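Local coordinates for protein coclaurine N-methyltransferase (Coptis japonica, PDB 6GKV) that probably transfers a methyl group from S-adenosyl-L-methionine to the ring nitrogen of coclaurine and related tetrahydroisoquinolines in alkaloid biosynthesis, at residues I48-R59 and S260-D269. Residues are numbered along the deposited sequence; the frame is centred on the assembly and turned at random.
Sequences IAEIQNLTHSLR and SASFFLYFQD
Thr55 turns its methyl group into the angle between three aromatic side chains of 260-269: CG2 of Thr55 lies 3.7 Å from CE1 of Phe263, against CB of Tyr266, and 4.0 Å from CE2 of Phe267. Its first torsion (chi1 51°) sends OG1 back toward the helix carbonyls of Ile51 and Gln52, leaving CG2 for the rings. Around Phe263 the helix supplies a hydrocarbon wall, with Leu58 CD1 at the ring edge, 3.7 Å from CE2 of Phe263, and Leu54 CG 3.9 Å from its CZ. Tyr266 crosses Ile51 and Gln52 at about a right angle. Ile51 CG2 touches CE2 of Tyr266 at 3.7 Å, while the bent chain of Gln52 lays NE2 over one face of the Tyr266 ring, 3.3 Å from CE1, the amide plane inclined by 56° to the ring. Tyr266 OH is hydrogen-bonded to ND1 of His276 of the second subunit.

The extended chain of Arg59 runs past Phe267 in the opposite direction and holds its guanidinium close to parallel with the ring (planes 16° apart), NE of Arg59 3.7 Å from CE1 of Phe267, which sits over one guanidinium face, offset toward the rim. NH1 of Arg59 also forms a 3.2 Å salt bridge to OD2 of Asp269, which it meets from above the carboxylate plane, and has a second acidic partner in Glu207. Asp269 is held as well by Lys350 and Ser272 of the second subunit. With an alanine in place of Arg59, Asp269 and Glu207 would probably each lose a cationic partner and Phe267 the flat group beside it.

The contact packs helix 44-58 against the loop, with its 3-10 segment 264-266, between strands 257-258 and 272-279, away from the ligand pockets. Tyr206 and Leu210 of helix 206-215 pack on Phe267, Ala234 and His236 touch Leu54, and the second subunit borders the Tyr266 and Asp269 side, tying this corner to the dimer interface.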
loop_
_atom_site.group_PDB
_atom_site.type_symbol
_atom_site.label_atom_id
_atom_site.label_comp_id
_atom_site.label_asym_id
_atom_site.label_seq_id
_atom_site.Cartn_x
_atom_site.Cartn_y
_atom_site.Cartn_z
ATOM N N ILE A 48 -3.514 -8.372 4.584
ATOM C CA ILE A 48 -2.352 -8.157 3.712
ATOM C C ILE A 48 -2.059 -9.428 2.917
ATOM O O ILE A 48 -1.785 -9.362 1.741
ATOM C CB ILE A 48 -1.101 -7.719 4.517
ATOM C CG1 ILE A 48 -1.298 -6.313 5.062
ATOM C CG2 ILE A 48 0.141 -7.657 3.646
ATOM C CD1 ILE A 48 -1.487 -5.307 3.962
ATOM N N ALA A 49 -2.139 -10.575 3.582
ATOM C CA ALA A 49 -2.037 -11.880 2.945
ATOM C C ALA A 49 -3.050 -12.075 1.803
ATOM O O ALA A 49 -2.699 -12.670 0.788
ATOM C CB ALA A 49 -2.207 -12.972 3.983
ATOM N N GLU A 50 -4.288 -11.590 1.961
ATOM C CA GLU A 50 -5.272 -11.589 0.852
ATOM C C GLU A 50 -4.798 -10.780 -0.345
ATOM O O GLU A 50 -4.984 -11.180 -1.483
ATOM C CB GLU A 50 -6.623 -11.038 1.303
ATOM C CG GLU A 50 -7.435 -12.005 2.126
ATOM C CD GLU A 50 -7.652 -13.333 1.395
ATOM O OE1 GLU A 50 -8.092 -13.315 0.216
ATOM O OE2 GLU A 50 -7.373 -14.396 1.996
ATOM N N ILE A 51 -4.173 -9.640 -0.095
ATOM C CA ILE A 51 -3.658 -8.845 -1.195
ATOM C C ILE A 51 -2.537 -9.604 -1.915
ATOM O O ILE A 51 -2.362 -9.460 -3.113
ATOM C CB ILE A 51 -3.146 -7.464 -0.722
ATOM C CG1 ILE A 51 -4.276 -6.673 -0.057
ATOM C CG2 ILE A 51 -2.572 -6.649 -1.918
ATOM C CD1 ILE A 51 -5.324 -6.205 -1.039
ATOM N N GLN A 52 -1.791 -10.427 -1.180
ATOM C CA GLN A 52 -0.645 -11.124 -1.753
ATOM C C GLN A 52 -1.089 -12.342 -2.561
ATOM O O GLN A 52 -0.476 -12.664 -3.575
ATOM C CB GLN A 52 0.329 -11.543 -0.647
ATOM C CG GLN A 52 0.982 -10.369 0.062
ATOM C CD GLN A 52 1.729 -9.481 -0.900
ATOM O OE1 GLN A 52 2.781 -9.865 -1.413
ATOM N NE2 GLN A 52 1.182 -8.288 -1.167
ATOM N N ASN A 53 -2.144 -13.013 -2.094
ATOM C CA ASN A 53 -2.728 -14.131 -2.792
ATOM C C ASN A 53 -3.175 -13.698 -4.171
ATOM O O ASN A 53 -2.914 -14.379 -5.164
ATOM C CB ASN A 53 -3.905 -14.696 -2.009
ATOM C CG ASN A 53 -3.468 -15.431 -0.770
ATOM O OD1 ASN A 53 -2.280 -15.678 -0.586
ATOM N ND2 ASN A 53 -4.424 -15.792 0.089
ATOM N N LEU A 54 -3.815 -12.538 -4.237
ATOM C CA LEU A 54 -4.265 -12.028 -5.517
ATOM C C LEU A 54 -3.102 -11.475 -6.379
ATOM O O LEU A 54 -3.004 -11.801 -7.558
ATOM C CB LEU A 54 -5.348 -10.964 -5.306
ATOM C CG LEU A 54 -6.073 -10.576 -6.598
ATOM C CD1 LEU A 54 -6.549 -11.827 -7.327
ATOM C CD2 LEU A 54 -7.225 -9.631 -6.329
ATOM N N THR A 55 -2.214 -10.662 -5.810
ATOM C CA THR A 55 -1.093 -10.136 -6.604
ATOM C C THR A 55 -0.303 -11.278 -7.234
ATOM O O THR A 55 0.144 -11.180 -8.372
ATOM C CB THR A 55 -0.129 -9.270 -5.777
ATOM O OG1 THR A 55 0.251 -9.990 -4.598
ATOM C CG2 THR A 55 -0.795 -7.964 -5.365
ATOM N N HIS A 56 -0.164 -12.375 -6.505
ATOM C CA HIS A 56 0.649 -13.491 -6.968
ATOM C C HIS A 56 -0.066 -14.348 -8.015
ATOM O O HIS A 56 0.556 -14.813 -8.982
ATOM C CB HIS A 56 1.069 -14.354 -5.785
ATOM C CG HIS A 56 2.243 -13.801 -5.037
ATOM N ND1 HIS A 56 2.159 -12.674 -4.238
ATOM C CD2 HIS A 56 3.539 -14.192 -4.985
ATOM C CE1 HIS A 56 3.342 -12.409 -3.729
ATOM N NE2 HIS A 56 4.203 -13.316 -4.167
ATOM N N SER A 57 -1.366 -14.557 -7.830
ATOM C CA SER A 57 -2.100 -15.420 -8.746
ATOM C C SER A 57 -2.234 -14.748 -10.110
ATOM O O SER A 57 -2.188 -15.419 -11.141
ATOM C CB SER A 57 -3.480 -15.795 -8.172
ATOM O OG SER A 57 -4.270 -14.656 -7.884
ATOM N N LEU A 58 -2.386 -13.424 -10.118
ATOM C CA LEU A 58 -2.472 -12.687 -11.373
ATOM C C LEU A 58 -1.197 -12.826 -12.210
ATOM O O LEU A 58 -1.277 -12.905 -13.454
ATOM C CB LEU A 58 -2.777 -11.212 -11.105
ATOM C CG LEU A 58 -4.185 -10.991 -10.518
ATOM C CD1 LEU A 58 -4.379 -9.556 -10.103
ATOM C CD2 LEU A 58 -5.275 -11.391 -11.495
ATOM N N ARG A 59 -0.039 -12.886 -11.545
ATOM C CA ARG A 59 1.252 -12.978 -12.241
ATOM C C ARG A 59 1.430 -14.277 -13.048
ATOM O O ARG A 59 2.320 -14.375 -13.899
ATOM C CB ARG A 59 2.419 -12.830 -11.249
ATOM C CG ARG A 59 2.637 -11.406 -10.736
ATOM C CD ARG A 59 3.779 -11.321 -9.710
ATOM N NE ARG A 59 3.782 -10.067 -8.957
ATOM C CZ ARG A 59 4.596 -9.037 -9.186
ATOM N NH1 ARG A 59 5.488 -9.077 -10.163
ATOM N NH2 ARG A 59 4.516 -7.953 -8.430
ATOM N N SER A 260 -7.411 -3.143 -4.788
ATOM C CA SER A 260 -7.224 -2.253 -3.640
ATOM C C SER A 260 -6.654 -0.949 -4.125
ATOM O O SER A 260 -6.047 -0.887 -5.198
ATOM C CB SER A 260 -6.274 -2.868 -2.626
ATOM O OG SER A 260 -5.072 -3.206 -3.302
ATOM N N ALA A 261 -6.819 0.094 -3.328
ATOM C CA ALA A 261 -6.189 1.365 -3.661
ATOM C C ALA A 261 -4.664 1.212 -3.706
ATOM O O ALA A 261 -3.996 1.930 -4.442
ATOM C CB ALA A 261 -6.600 2.440 -2.677
ATOM N N SER A 262 -4.132 0.251 -2.948
ATOM C CA SER A 262 -2.682 -0.012 -2.869
ATOM C C SER A 262 -2.117 -0.936 -3.940
ATOM O O SER A 262 -0.939 -1.283 -3.883
ATOM C CB SER A 262 -2.346 -0.651 -1.524
ATOM O OG SER A 262 -2.767 -2.016 -1.539
ATOM N N PHE A 263 -2.949 -1.355 -4.886
ATOM C CA PHE A 263 -2.684 -2.598 -5.622
ATOM C C PHE A 263 -1.456 -2.533 -6.528
ATOM O O PHE A 263 -0.623 -3.440 -6.525
ATOM C CB PHE A 263 -3.924 -3.018 -6.456
ATOM C CG PHE A 263 -4.010 -4.509 -6.691
ATOM C CD1 PHE A 263 -4.196 -5.376 -5.622
ATOM C CD2 PHE A 263 -3.902 -5.042 -7.961
ATOM C CE1 PHE A 263 -4.269 -6.754 -5.826
ATOM C CE2 PHE A 263 -3.969 -6.430 -8.185
ATOM C CZ PHE A 263 -4.135 -7.282 -7.128
ATOM N N PHE A 264 -1.325 -1.452 -7.280
ATOM C CA PHE A 264 -0.275 -1.378 -8.264
ATOM C C PHE A 264 1.029 -0.935 -7.647
ATOM O O PHE A 264 2.062 -0.941 -8.303
ATOM C CB PHE A 264 -0.720 -0.476 -9.395
ATOM C CG PHE A 264 -1.953 -0.985 -10.070
ATOM C CD1 PHE A 264 -1.918 -2.184 -10.762
ATOM C CD2 PHE A 264 -3.155 -0.304 -9.978
ATOM C CE1 PHE A 264 -3.064 -2.698 -11.379
ATOM C CE2 PHE A 264 -4.298 -0.805 -10.589
ATOM C CZ PHE A 264 -4.253 -2.009 -11.288
ATOM N N LEU A 265 0.985 -0.612 -6.355
ATOM C CA LEU A 265 2.197 -0.442 -5.583
ATOM C C LEU A 265 2.979 -1.758 -5.584
ATOM O O LEU A 265 4.177 -1.789 -5.271
ATOM C CB LEU A 265 1.879 -0.007 -4.143
ATOM C CG LEU A 265 1.132 1.329 -3.952
ATOM C CD1 LEU A 265 0.953 1.660 -2.484
ATOM C CD2 LEU A 265 1.809 2.499 -4.681
ATOM N N TYR A 266 2.290 -2.848 -5.926
ATOM C CA TYR A 266 2.886 -4.178 -5.840
ATOM C C TYR A 266 3.343 -4.658 -7.201
ATOM O O TYR A 266 3.766 -5.803 -7.355
ATOM C CB TYR A 266 1.893 -5.173 -5.241
ATOM C CG TYR A 266 1.668 -5.015 -3.747
ATOM C CD1 TYR A 266 2.633 -5.449 -2.827
ATOM C CD2 TYR A 266 0.502 -4.448 -3.256
ATOM C CE1 TYR A 266 2.453 -5.312 -1.469
ATOM C CE2 TYR A 266 0.293 -4.306 -1.864
ATOM C CZ TYR A 266 1.274 -4.747 -0.984
ATOM O OH TYR A 266 1.087 -4.627 0.376
ATOM N N PHE A 267 3.239 -3.774 -8.187
ATOM C CA PHE A 267 3.606 -4.093 -9.563
ATOM C C PHE A 267 4.582 -3.023 -10.078
ATOM O O PHE A 267 4.250 -2.196 -10.937
ATOM C CB PHE A 267 2.345 -4.204 -10.445
ATOM C CG PHE A 267 1.539 -5.459 -10.181
ATOM C CD1 PHE A 267 1.923 -6.687 -10.745
ATOM C CD2 PHE A 267 0.417 -5.419 -9.374
ATOM C CE1 PHE A 267 1.204 -7.851 -10.493
ATOM C CE2 PHE A 267 -0.294 -6.576 -9.087
ATOM C CZ PHE A 267 0.089 -7.799 -9.660
ATOM N N GLN A 268 5.787 -3.041 -9.510
ATOM C CA GLN A 268 6.769 -1.995 -9.742
ATOM C C GLN A 268 8.098 -2.573 -10.185
ATOM O O GLN A 268 9.155 -2.004 -9.887
ATOM C CB GLN A 268 6.959 -1.141 -8.479
ATOM C CG GLN A 268 5.746 -0.298 -8.166
ATOM C CD GLN A 268 6.014 0.793 -7.146
ATOM O OE1 GLN A 268 6.582 1.832 -7.469
ATOM N NE2 GLN A 268 5.589 0.564 -5.907
ATOM N N ASP A 269 8.033 -3.697 -10.903
ATOM C CA ASP A 269 9.215 -4.317 -11.480
ATOM C C ASP A 269 9.841 -3.496 -12.614
ATOM O O ASP A 269 11.034 -3.613 -12.855
ATOM C CB ASP A 269 8.883 -5.708 -11.990
ATOM C CG ASP A 269 8.611 -6.684 -10.878
ATOM O OD1 ASP A 269 8.810 -6.322 -9.703
ATOM O OD2 ASP A 269 8.220 -7.831 -11.172
#